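Side-chain contacts in alpha-galactosidase (Umbelopsis vinacea, PDB 3A5V), which probably cleaves terminal alpha-linked galactose from oligosaccharides and glycoconjugates, as a tetrameric glycoside hydrolase of family 27: residues 26-31 / 48-53; 340-345 / 350-355; 374-379 / 388-393. One frame throughout, in Å; residues are numbered along the deposited sequence. Where two conformers were deposited one is given.

Interaction 1 belongs to the catalytic TIM barrel, whereas interactions 2 and 3 lie together in the C-terminal beta-sandwich domain, on the other side of the chain's centre; the centres of interactions 1 and 2 are about 48 Å apart. Interactions 1 and 3 are buried and wholly aliphatic or aromatic across their segments, one joining a helix to a barrel strand, the other two facing sheets. Interaction 2, a short helix against a loop, is only partly buried and mixes apolar packing with a bridging water. It touches interaction 3 directly: Trp341 meets Phe390, and the backbones of Trp341 and Asn374 are hydrogen-bonded. Interaction 3 continues to the surface, where Asp392 accepts a hydrogen bond from a glycan.

Interaction 1: 26-31 / 48-53; sequences QLILDA and VIIDDC
Directly after Ile50, whose side chain meets Ile28 across the contact, Asp51 has its OD1 gripped by two groups: a salt bridge from Lys127 NZ and a hydrogen bond from Asn14 ND2. Its other oxygen, OD2, accepts from Asp52 N at 2.9 Å along a nearly straight bond (165°), the donor approaching from above the carboxylate plane. A Tris molecule, probably from the crystallisation liquor, is hydrogen-bonded to both acids, which is consistent with their lying in the active-site pocket at the C-terminal mouth of the barrel.

On the side of the strand facing the helix the chemistry changes to purely aliphatic packing, centred on Ile28. Its two branches divide the work. CG2, anti to the backbone N (the CG1 torsion chi1 is -69°), lies 4.0 Å from Val48 CG1. The longer arm is nearly extended at chi2, 159°, and carries CD1 to 3.7 Å from Ile50 CG1 and 3.9 Å from Ile50 CD1. The Ile28 and Ile50 side chains meet at about a right angle, the terminal methyl of Ile28 laid against the CG1-CD1 arm of Ile50. No hydrogen bond joins the two segments. Along the outer surface of the helix, Gln26 NE2 instead donates to Asp30 OD1 one turn on, at 2.9 Å.

Here helix 25-38 packs against strand 47-49, forming part of the beta-alpha-beta unit that leads from barrel strand 11-14 into its parallel neighbour. Trp13 of that first strand touches Val48 and Ala31, while Leu79 of helix 76-85 touches both Ile28 and Ile50, closing the aliphatic cluster between strand 47-49 and the two helices.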
loop_
_atom_site.group_PDB
_atom_site.type_symbol
_atom_site.label_atom_id
_atom_site.label_comp_id
_atom_site.label_asym_id
_atom_site.label_seq_id
_atom_site.Cartn_x
_atom_site.Cartn_y
_atom_site.Cartn_z
ATOM N N GLN A 26 14.640 -7.125 -43.664
ATOM C CA GLN A 26 15.731 -8.049 -43.999
ATOM C C GLN A 26 16.378 -8.702 -42.784
ATOM O O GLN A 26 16.709 -9.887 -42.822
ATOM C CB GLN A 26 16.814 -7.393 -44.875
ATOM C CG GLN A 26 17.721 -8.435 -45.605
ATOM C CD GLN A 26 16.914 -9.516 -46.356
ATOM O OE1 GLN A 26 16.144 -9.209 -47.275
ATOM N NE2 GLN A 26 17.077 -10.784 -45.944
ATOM N N LEU A 27 16.549 -7.924 -41.715
ATOM C CA LEU A 27 17.098 -8.449 -40.469
ATOM C C LEU A 27 16.169 -9.489 -39.852
ATOM O O LEU A 27 16.624 -10.526 -39.346
ATOM C CB LEU A 27 17.389 -7.310 -39.481
ATOM C CG LEU A 27 18.451 -6.297 -39.929
ATOM C CD1 LEU A 27 18.371 -5.033 -39.069
ATOM C CD2 LEU A 27 19.862 -6.893 -39.913
ATOM N N ILE A 28 14.870 -9.219 -39.890
ATOM C CA ILE A 28 13.889 -10.174 -39.366
ATOM C C ILE A 28 13.931 -11.479 -40.180
ATOM O O ILE A 28 13.942 -12.578 -39.624
ATOM C CB ILE A 28 12.468 -9.579 -39.347
ATOM C CG1 ILE A 28 12.385 -8.456 -38.292
ATOM C CG2 ILE A 28 11.383 -10.693 -39.041
ATOM C CD1 ILE A 28 11.245 -7.480 -38.511
ATOM N N LEU A 29 13.959 -11.341 -41.503
ATOM C CA LEU A 29 13.968 -12.512 -42.386
ATOM C C LEU A 29 15.248 -13.332 -42.205
ATOM O O LEU A 29 15.190 -14.554 -42.158
ATOM C CB LEU A 29 13.768 -12.081 -43.851
ATOM C CG LEU A 29 13.182 -13.077 -44.860
ATOM C CD1 LEU A 29 12.025 -13.914 -44.312
ATOM C CD2 LEU A 29 12.767 -12.301 -46.101
ATOM N N ASP A 30 16.396 -12.670 -42.060
ATOM C CA ASP A 30 17.649 -13.379 -41.788
ATOM C C ASP A 30 17.651 -14.097 -40.432
ATOM O O ASP A 30 18.192 -15.195 -40.307
ATOM C CB ASP A 30 18.845 -12.436 -41.847
ATOM C CG ASP A 30 19.184 -12.002 -43.260
ATOM O OD1 ASP A 30 18.636 -12.587 -44.218
ATOM O OD2 ASP A 30 20.009 -11.061 -43.407
ATOM N N ALA A 31 17.058 -13.468 -39.419
ATOM C CA ALA A 31 16.951 -14.100 -38.093
ATOM C C ALA A 31 16.014 -15.324 -38.141
ATOM O O ALA A 31 16.322 -16.352 -37.538
ATOM C CB ALA A 31 16.473 -13.108 -37.077
ATOM N N VAL A 48 8.488 -15.705 -34.000
ATOM C CA VAL A 48 9.409 -14.610 -34.355
ATOM C C VAL A 48 8.656 -13.311 -34.070
ATOM O O VAL A 48 7.706 -12.951 -34.773
ATOM C CB VAL A 48 9.866 -14.650 -35.857
ATOM C CG1 VAL A 48 10.763 -13.407 -36.197
ATOM C CG2 VAL A 48 10.615 -15.974 -36.176
ATOM N N ILE A 49 9.076 -12.615 -33.025
ATOM C CA ILE A 49 8.295 -11.496 -32.498
ATOM C C ILE A 49 8.961 -10.190 -32.854
ATOM O O ILE A 49 10.105 -9.942 -32.472
ATOM C CB ILE A 49 8.108 -11.617 -30.949
ATOM C CG1 ILE A 49 7.405 -12.945 -30.602
ATOM C CG2 ILE A 49 7.318 -10.412 -30.401
ATOM C CD1 ILE A 49 7.822 -13.534 -29.241
ATOM N N ILE A 50 8.240 -9.359 -33.609
ATOM C CA ILE A 50 8.729 -8.048 -34.010
ATOM C C ILE A 50 8.405 -7.095 -32.858
ATOM O O ILE A 50 7.223 -6.900 -32.527
ATOM C CB ILE A 50 8.026 -7.569 -35.330
ATOM C CG1 ILE A 50 8.305 -8.563 -36.485
ATOM C CG2 ILE A 50 8.406 -6.113 -35.674
ATOM C CD1 ILE A 50 7.462 -8.279 -37.776
ATOM N N ASP A 51 9.440 -6.530 -32.232
ATOM C CA ASP A 51 9.231 -5.683 -31.049
ATOM C C ASP A 51 8.944 -4.221 -31.463
ATOM O O ASP A 51 8.451 -3.981 -32.567
ATOM C CB ASP A 51 10.420 -5.796 -30.073
ATOM C CG ASP A 51 10.021 -5.475 -28.639
ATOM O OD1 ASP A 51 9.341 -6.321 -28.014
ATOM O OD2 ASP A 51 10.374 -4.366 -28.154
ATOM N N ASP A 52 9.260 -3.249 -30.600
ATOM C CA ASP A 52 8.926 -1.838 -30.831
ATOM C C ASP A 52 9.690 -1.286 -32.057
ATOM O O ASP A 52 10.712 -1.850 -32.464
ATOM C CB ASP A 52 9.333 -1.036 -29.580
ATOM C CG ASP A 52 8.520 0.263 -29.366
ATOM O OD1 ASP A 52 7.657 0.629 -30.211
ATOM O OD2 ASP A 52 8.762 0.912 -28.305
ATOM N N CYS A 53 9.203 -0.169 -32.606
ATOM C CA CYS A 53 9.891 0.640 -33.651
ATOM C C CYS A 53 9.646 0.131 -35.086
ATOM O O CYS A 53 10.375 0.508 -36.008
ATOM C CB CYS A 53 11.388 0.816 -33.326
ATOM S SG CYS A 53 12.104 2.391 -33.871
#

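Interaction 2: 340-345 / 350-355; sequences TWDDIW and PNVDSS
Val352 sets its two methyl groups against different parts of the short helix 341-344 and its end. CG2 packs 3.7 Å from Trp345 CB and approaches that residue's backbone oxygen. CG1, anti to the backbone N at chi1 176°, lies 3.7 Å from Asp342 OD1, the two side chains crossing at a slant. Further along the loop, backbone carbonyls border the Trp341 indole: Asp353 O is 3.7 Å from CD1 of Trp341, at the ring edge and in its plane, while Ser354 O stands obliquely, 3.4 Å from the same CD1. One water ties the polar rims of the two segments, donating to Asp342 OD1 and to Val352 O.

The next shell fixes these groups. Trp341 NE1 donates to Arg356 O, tying the indole to the same loop just past segment 350-355, and Trp345 CZ3 lies over one face of the Trp341 ring, 4.1 Å above its plane and displaced toward the rim. Trp345 itself receives Ile344 CG2 on one face. The helix starts at Thr340, an N-cap whose OG1 accepts from Asp343 N at 3.1 Å, and the loop turns at Asp353, whose OD1 is gripped twice: by Ser355 N in an Asx turn, from above the carboxylate plane, and by Ser355 OG at 2.7 Å on the syn lone pair. Beyond them, Phe390 meets Trp341 edge-to-face, and Ile358 touches both tryptophans, joining the helix to the beta sandwich.

No direct hydrogen bond joins the segments; valine packing, the Asp353 carbonyl in line with the CD1-H of Trp341 and a shared water hold them, and the NE1 bond joins indole and loop just beyond. The acid of Asp342 stays at the partly exposed rim, where water can help offset its probable negative charge.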
loop_
_atom_site.group_PDB
_atom_site.type_symbol
_atom_site.label_atom_id
_atom_site.label_comp_id
_atom_site.label_asym_id
_atom_site.label_seq_id
_atom_site.Cartn_x
_atom_site.Cartn_y
_atom_site.Cartn_z
ATOM N N THR A 340 16.938 -33.121 0.871
ATOM C CA THR A 340 16.425 -34.326 1.519
ATOM C C THR A 340 15.094 -34.709 0.850
ATOM O O THR A 340 14.437 -33.868 0.243
ATOM C CB THR A 340 16.182 -34.110 3.019
ATOM O OG1 THR A 340 15.035 -33.274 3.203
ATOM C CG2 THR A 340 17.406 -33.432 3.689
ATOM N N TRP A 341 14.720 -35.978 0.964
ATOM C CA TRP A 341 13.461 -36.469 0.413
ATOM C C TRP A 341 12.290 -35.765 1.106
ATOM O O TRP A 341 11.284 -35.443 0.451
ATOM C CB TRP A 341 13.363 -37.997 0.612
ATOM C CG TRP A 341 14.116 -38.910 -0.406
ATOM C CD1 TRP A 341 13.800 -40.218 -0.699
ATOM C CD2 TRP A 341 15.275 -38.592 -1.218
ATOM N NE1 TRP A 341 14.686 -40.728 -1.624
ATOM C CE2 TRP A 341 15.591 -39.752 -1.966
ATOM C CE3 TRP A 341 16.074 -37.438 -1.386
ATOM C CZ2 TRP A 341 16.667 -39.794 -2.873
ATOM C CZ3 TRP A 341 17.129 -37.471 -2.287
ATOM C CH2 TRP A 341 17.429 -38.648 -3.017
ATOM N N ASP A 342 12.407 -35.522 2.422
ATOM C CA ASP A 342 11.316 -34.857 3.136
ATOM C C ASP A 342 11.108 -33.414 2.638
ATOM O O ASP A 342 9.986 -32.910 2.671
ATOM C CB ASP A 342 11.501 -34.886 4.662
ATOM C CG ASP A 342 11.251 -36.275 5.252
ATOM O OD1 ASP A 342 10.687 -37.162 4.551
ATOM O OD2 ASP A 342 11.625 -36.472 6.418
ATOM N N ASP A 343 12.182 -32.754 2.218
ATOM C CA ASP A 343 12.042 -31.406 1.653
ATOM C C ASP A 343 11.512 -31.442 0.220
ATOM O O ASP A 343 10.615 -30.671 -0.116
ATOM C CB ASP A 343 13.359 -30.658 1.704
ATOM C CG ASP A 343 13.658 -30.113 3.106
ATOM O OD1 ASP A 343 12.709 -29.890 3.904
ATOM O OD2 ASP A 343 14.837 -29.914 3.390
ATOM N N ILE A 344 12.064 -32.330 -0.607
ATOM C CA ILE A 344 11.632 -32.459 -2.011
ATOM C C ILE A 344 10.114 -32.685 -2.121
ATOM O O ILE A 344 9.452 -32.085 -2.991
ATOM C CB ILE A 344 12.442 -33.551 -2.767
ATOM C CG1 ILE A 344 13.915 -33.105 -2.895
ATOM C CG2 ILE A 344 11.842 -33.832 -4.183
ATOM C CD1 ILE A 344 14.913 -34.257 -3.209
ATOM N N TRP A 345 9.580 -33.542 -1.239
ATOM C CA TRP A 345 8.136 -33.821 -1.183
ATOM C C TRP A 345 7.465 -33.253 0.094
ATOM O O TRP A 345 6.541 -33.867 0.657
ATOM C CB TRP A 345 7.868 -35.339 -1.346
ATOM C CG TRP A 345 8.198 -35.798 -2.753
ATOM C CD1 TRP A 345 7.420 -35.640 -3.860
ATOM C CD2 TRP A 345 9.394 -36.443 -3.193
ATOM N NE1 TRP A 345 8.047 -36.161 -4.965
ATOM C CE2 TRP A 345 9.262 -36.661 -4.589
ATOM C CE3 TRP A 345 10.568 -36.866 -2.547
ATOM C CZ2 TRP A 345 10.256 -37.274 -5.353
ATOM C CZ3 TRP A 345 11.564 -37.476 -3.305
ATOM C CH2 TRP A 345 11.394 -37.685 -4.698
ATOM N N PRO A 350 2.858 -36.280 6.008
ATOM C CA PRO A 350 3.879 -37.240 6.405
ATOM C C PRO A 350 4.041 -38.439 5.447
ATOM O O PRO A 350 4.801 -39.362 5.754
ATOM C CB PRO A 350 3.333 -37.732 7.742
ATOM C CG PRO A 350 1.846 -37.853 7.454
ATOM C CD PRO A 350 1.560 -36.583 6.651
ATOM N N ASN A 351 3.338 -38.417 4.314
ATOM C CA ASN A 351 3.272 -39.553 3.381
ATOM C C ASN A 351 4.466 -39.629 2.433
ATOM O O ASN A 351 4.313 -39.612 1.218
ATOM C CB ASN A 351 1.948 -39.520 2.618
ATOM C CG ASN A 351 0.757 -39.359 3.557
ATOM O OD1 ASN A 351 0.017 -38.379 3.480
ATOM N ND2 ASN A 351 0.617 -40.283 4.493
ATOM N N VAL A 352 5.654 -39.683 3.017
ATOM C CA VAL A 352 6.892 -39.707 2.250
ATOM C C VAL A 352 7.768 -40.773 2.861
ATOM O O VAL A 352 7.951 -40.832 4.085
ATOM C CB VAL A 352 7.634 -38.327 2.257
ATOM C CG1 VAL A 352 9.001 -38.430 1.514
ATOM C CG2 VAL A 352 6.737 -37.207 1.663
ATOM N N ASP A 353 8.282 -41.638 2.003
ATOM C CA ASP A 353 9.243 -42.637 2.421
ATOM C C ASP A 353 10.658 -42.150 2.112
ATOM O O ASP A 353 11.111 -42.201 0.949
ATOM C CB ASP A 353 8.939 -43.962 1.713
ATOM C CG ASP A 353 9.960 -45.030 2.017
ATOM O OD1 ASP A 353 10.744 -44.855 2.969
ATOM O OD2 ASP A 353 9.978 -46.038 1.279
ATOM N N SER A 354 11.362 -41.695 3.153
ATOM C CA SER A 354 12.710 -41.138 2.980
ATOM C C SER A 354 13.744 -42.190 2.601
ATOM O O SER A 354 14.797 -41.853 2.060
ATOM C CB SER A 354 13.173 -40.339 4.211
ATOM O OG SER A 354 12.873 -41.014 5.414
ATOM N N SER A 355 13.444 -43.468 2.850
ATOM C CA SER A 355 14.378 -44.552 2.479
ATOM C C SER A 355 14.214 -45.031 1.033
ATOM O O SER A 355 14.970 -45.880 0.581
ATOM C CB SER A 355 14.231 -45.754 3.417
ATOM O OG SER A 355 12.983 -46.396 3.208
HETATM O O HOH W 1 9.690 -39.254 5.602
#

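Interaction 3: 374-379 / 388-393; sequences NHITLD and LKFMDS. With NAG (2-acetamido-2-deoxy-beta-D-glucopyranose), chain D; NAG (2-acetamido-2-deoxy-beta-D-glucopyranose), chain B.
Leu378 and Leu388 reach toward each other tip to tip, with CD1 of Leu378 set 3.7 Å from CD2 and 3.9 Å from CD1 of Leu388. Extension at chi2 (176° in Leu378, much the same in Leu388) brings their methyl ends together between the sheets. Beside this pair, Ile376 CD1 comes within 4.3 Å of Leu388 CD1.

The aromatic contact is equally light. Ile376 sends its other branch to Phe390, CG2 standing 4.3 Å from CZ near the ring plane, so the methyl meets an edge of the phenyl group. These contacts bridge the two sheets of the sandwich: strands 375-379 and 388-390 run nearly antiparallel (161°) with axes 11.8 Å apart, too far for backbone pairing. Leu327 and Val360 of the larger sheet extend the same apolar layer.

Polar contacts gather past the end of the strand, at the glycan. Asp392 OD2 accepts from N2 of the NAG of chain D at 3.0 Å (161°), while its OD1 accepts from Ser393 N at 2.7 Å, on the anti side of the carboxylate. The NAG of chain B, linked through its O4 to that sugar, lies against the backbone-proximal carbons, its O6 3.6 Å from Met391 CB and its C6 near Asp392 CB.

Apolar packing, with no hydrogen bond across the segments, therefore joins the strands in the largely buried interior, whereas the directional bonds lie outside: with one carboxylate oxygen turned to the sugar amide and the other to the backbone, Asp392, together with Glu359 N, probably helps hold the glycan close to the domain surface.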
loop_
_atom_site.group_PDB
_atom_site.type_symbol
_atom_site.label_atom_id
_atom_site.label_comp_id
_atom_site.label_asym_id
_atom_site.label_seq_id
_atom_site.Cartn_x
_atom_site.Cartn_y
_atom_site.Cartn_z
ATOM N N ASN A 374 17.108 -41.062 0.786
ATOM C CA ASN A 374 17.171 -40.118 1.913
ATOM C C ASN A 374 17.518 -38.666 1.569
ATOM O O ASN A 374 16.811 -37.748 1.986
ATOM C CB ASN A 374 18.128 -40.627 3.005
ATOM C CG ASN A 374 17.570 -41.823 3.764
ATOM O OD1 ASN A 374 17.916 -42.954 3.459
ATOM N ND2 ASN A 374 16.696 -41.575 4.739
ATOM N N HIS A 375 18.618 -38.474 0.835
ATOM C CA HIS A 375 19.116 -37.131 0.511
ATOM C C HIS A 375 20.113 -37.256 -0.634
ATOM O O HIS A 375 20.630 -38.348 -0.903
ATOM C CB HIS A 375 19.833 -36.500 1.717
ATOM C CG HIS A 375 21.044 -37.270 2.155
ATOM N ND1 HIS A 375 21.056 -38.046 3.291
ATOM C CD2 HIS A 375 22.266 -37.413 1.588
ATOM C CE1 HIS A 375 22.236 -38.629 3.414
ATOM N NE2 HIS A 375 22.985 -38.267 2.387
ATOM N N ILE A 376 20.396 -36.134 -1.284
ATOM C CA ILE A 376 21.470 -36.086 -2.266
ATOM C C ILE A 376 22.332 -34.841 -2.003
ATOM O O ILE A 376 21.802 -33.756 -1.759
ATOM C CB ILE A 376 20.901 -36.076 -3.719
ATOM C CG1 ILE A 376 22.046 -36.162 -4.755
ATOM C CG2 ILE A 376 19.965 -34.859 -3.932
ATOM C CD1 ILE A 376 21.578 -36.456 -6.192
ATOM N N THR A 377 23.653 -35.002 -2.052
ATOM C CA THR A 377 24.570 -33.883 -1.858
ATOM C C THR A 377 25.406 -33.700 -3.123
ATOM O O THR A 377 26.035 -34.653 -3.600
ATOM C CB THR A 377 25.495 -34.105 -0.605
ATOM O OG1 THR A 377 24.686 -34.211 0.579
ATOM C CG2 THR A 377 26.485 -32.933 -0.419
ATOM N N LEU A 378 25.419 -32.487 -3.665
ATOM C CA LEU A 378 26.141 -32.212 -4.921
ATOM C C LEU A 378 26.899 -30.896 -4.873
ATOM O O LEU A 378 26.486 -29.959 -4.178
ATOM C CB LEU A 378 25.162 -32.152 -6.104
ATOM C CG LEU A 378 24.387 -33.409 -6.496
ATOM C CD1 LEU A 378 23.422 -33.062 -7.612
ATOM C CD2 LEU A 378 25.329 -34.532 -6.937
ATOM N N ASP A 379 27.982 -30.831 -5.649
ATOM C CA ASP A 379 28.705 -29.576 -5.899
ATOM C C ASP A 379 27.870 -28.643 -6.776
ATOM O O ASP A 379 27.413 -29.037 -7.846
ATOM C CB ASP A 379 30.011 -29.859 -6.634
ATOM C CG ASP A 379 31.026 -30.574 -5.768
ATOM O OD1 ASP A 379 31.309 -30.091 -4.662
ATOM O OD2 ASP A 379 31.560 -31.605 -6.219
ATOM N N LEU A 388 18.025 -31.443 -11.652
ATOM C CA LEU A 388 17.894 -32.884 -11.484
ATOM C C LEU A 388 16.506 -33.347 -11.838
ATOM O O LEU A 388 15.513 -32.627 -11.594
ATOM C CB LEU A 388 18.177 -33.299 -10.022
ATOM C CG LEU A 388 19.451 -32.733 -9.378
ATOM C CD1 LEU A 388 19.490 -33.081 -7.878
ATOM C CD2 LEU A 388 20.715 -33.228 -10.111
ATOM N N LYS A 389 16.433 -34.554 -12.398
ATOM C CA LYS A 389 15.162 -35.255 -12.533
ATOM C C LYS A 389 15.180 -36.560 -11.740
ATOM O O LYS A 389 16.051 -37.414 -11.944
ATOM C CB LYS A 389 14.841 -35.536 -14.009
ATOM C CG LYS A 389 13.462 -36.197 -14.216
ATOM C CD LYS A 389 13.246 -36.519 -15.687
ATOM C CE LYS A 389 11.920 -37.242 -15.923
ATOM N NZ LYS A 389 11.761 -37.496 -17.375
ATOM N N PHE A 390 14.211 -36.691 -10.837
ATOM C CA PHE A 390 14.003 -37.916 -10.063
ATOM C C PHE A 390 13.064 -38.790 -10.868
ATOM O O PHE A 390 11.978 -38.339 -11.250
ATOM C CB PHE A 390 13.399 -37.591 -8.685
ATOM C CG PHE A 390 14.419 -37.117 -7.665
ATOM C CD1 PHE A 390 15.118 -35.926 -7.854
ATOM C CD2 PHE A 390 14.668 -37.867 -6.522
ATOM C CE1 PHE A 390 16.088 -35.481 -6.907
ATOM C CE2 PHE A 390 15.608 -37.448 -5.573
ATOM C CZ PHE A 390 16.333 -36.251 -5.767
ATOM N N MET A 391 13.484 -40.027 -11.137
ATOM C CA MET A 391 12.767 -40.897 -12.077
ATOM C C MET A 391 11.571 -41.605 -11.441
ATOM O O MET A 391 10.807 -42.294 -12.110
ATOM C CB MET A 391 13.734 -41.894 -12.737
ATOM C CG MET A 391 14.878 -41.228 -13.482
ATOM S SD MET A 391 14.361 -40.157 -14.855
ATOM C CE MET A 391 13.865 -41.402 -16.034
ATOM N N ASP A 392 11.407 -41.394 -10.139
ATOM C CA ASP A 392 10.261 -41.893 -9.405
ATOM C C ASP A 392 10.029 -40.952 -8.220
ATOM O O ASP A 392 10.790 -39.996 -8.003
ATOM C CB ASP A 392 10.504 -43.340 -8.930
ATOM C CG ASP A 392 9.196 -44.160 -8.786
ATOM O OD1 ASP A 392 8.112 -43.581 -8.549
ATOM O OD2 ASP A 392 9.255 -45.399 -8.928
ATOM N N SER A 393 8.968 -41.226 -7.472
ATOM C CA SER A 393 8.553 -40.409 -6.341
ATOM C C SER A 393 8.727 -41.183 -5.037
ATOM O O SER A 393 8.567 -42.405 -5.009
ATOM C CB SER A 393 7.078 -40.045 -6.510
ATOM O OG SER A 393 6.592 -39.367 -5.370
HETATM C C1 NAG D . 11.536 -48.724 -9.278
HETATM C C2 NAG D . 10.450 -48.673 -10.360
HETATM C C3 NAG D . 9.079 -49.101 -9.830
HETATM C C4 NAG D . 9.136 -50.317 -8.890
HETATM C C5 NAG D . 10.323 -50.225 -7.919
HETATM C C6 NAG D . 10.488 -51.487 -7.069
HETATM C C7 NAG D . 10.807 -47.004 -12.117
HETATM C C8 NAG D . 10.578 -45.583 -12.553
HETATM N N2 NAG D . 10.302 -47.345 -10.935
HETATM O O3 NAG D . 8.236 -49.357 -10.941
HETATM O O4 NAG D . 7.932 -50.389 -8.152
HETATM O O5 NAG D . 11.525 -49.982 -8.638
HETATM O O6 NAG D . 11.076 -52.518 -7.844
HETATM O O7 NAG D . 11.445 -47.771 -12.836
HETATM C C1 NAG B . 16.573 -47.235 -8.586
HETATM C C2 NAG B . 16.037 -48.517 -7.923
HETATM C C3 NAG B . 14.853 -49.088 -8.709
HETATM C C4 NAG B . 13.784 -48.016 -8.928
HETATM C C5 NAG B . 14.421 -46.731 -9.490
HETATM C C6 NAG B . 13.385 -45.610 -9.609
HETATM C C7 NAG B . 17.354 -50.098 -6.616
HETATM C C8 NAG B . 18.588 -50.959 -6.554
HETATM N N2 NAG B . 17.086 -49.518 -7.785
HETATM O O3 NAG B . 14.290 -50.183 -8.018
HETATM O O4 NAG B . 12.830 -48.478 -9.866
HETATM O O5 NAG B . 15.496 -46.314 -8.682
HETATM O O6 NAG B . 13.940 -44.496 -10.266
HETATM O O7 NAG B . 16.629 -49.976 -5.617
#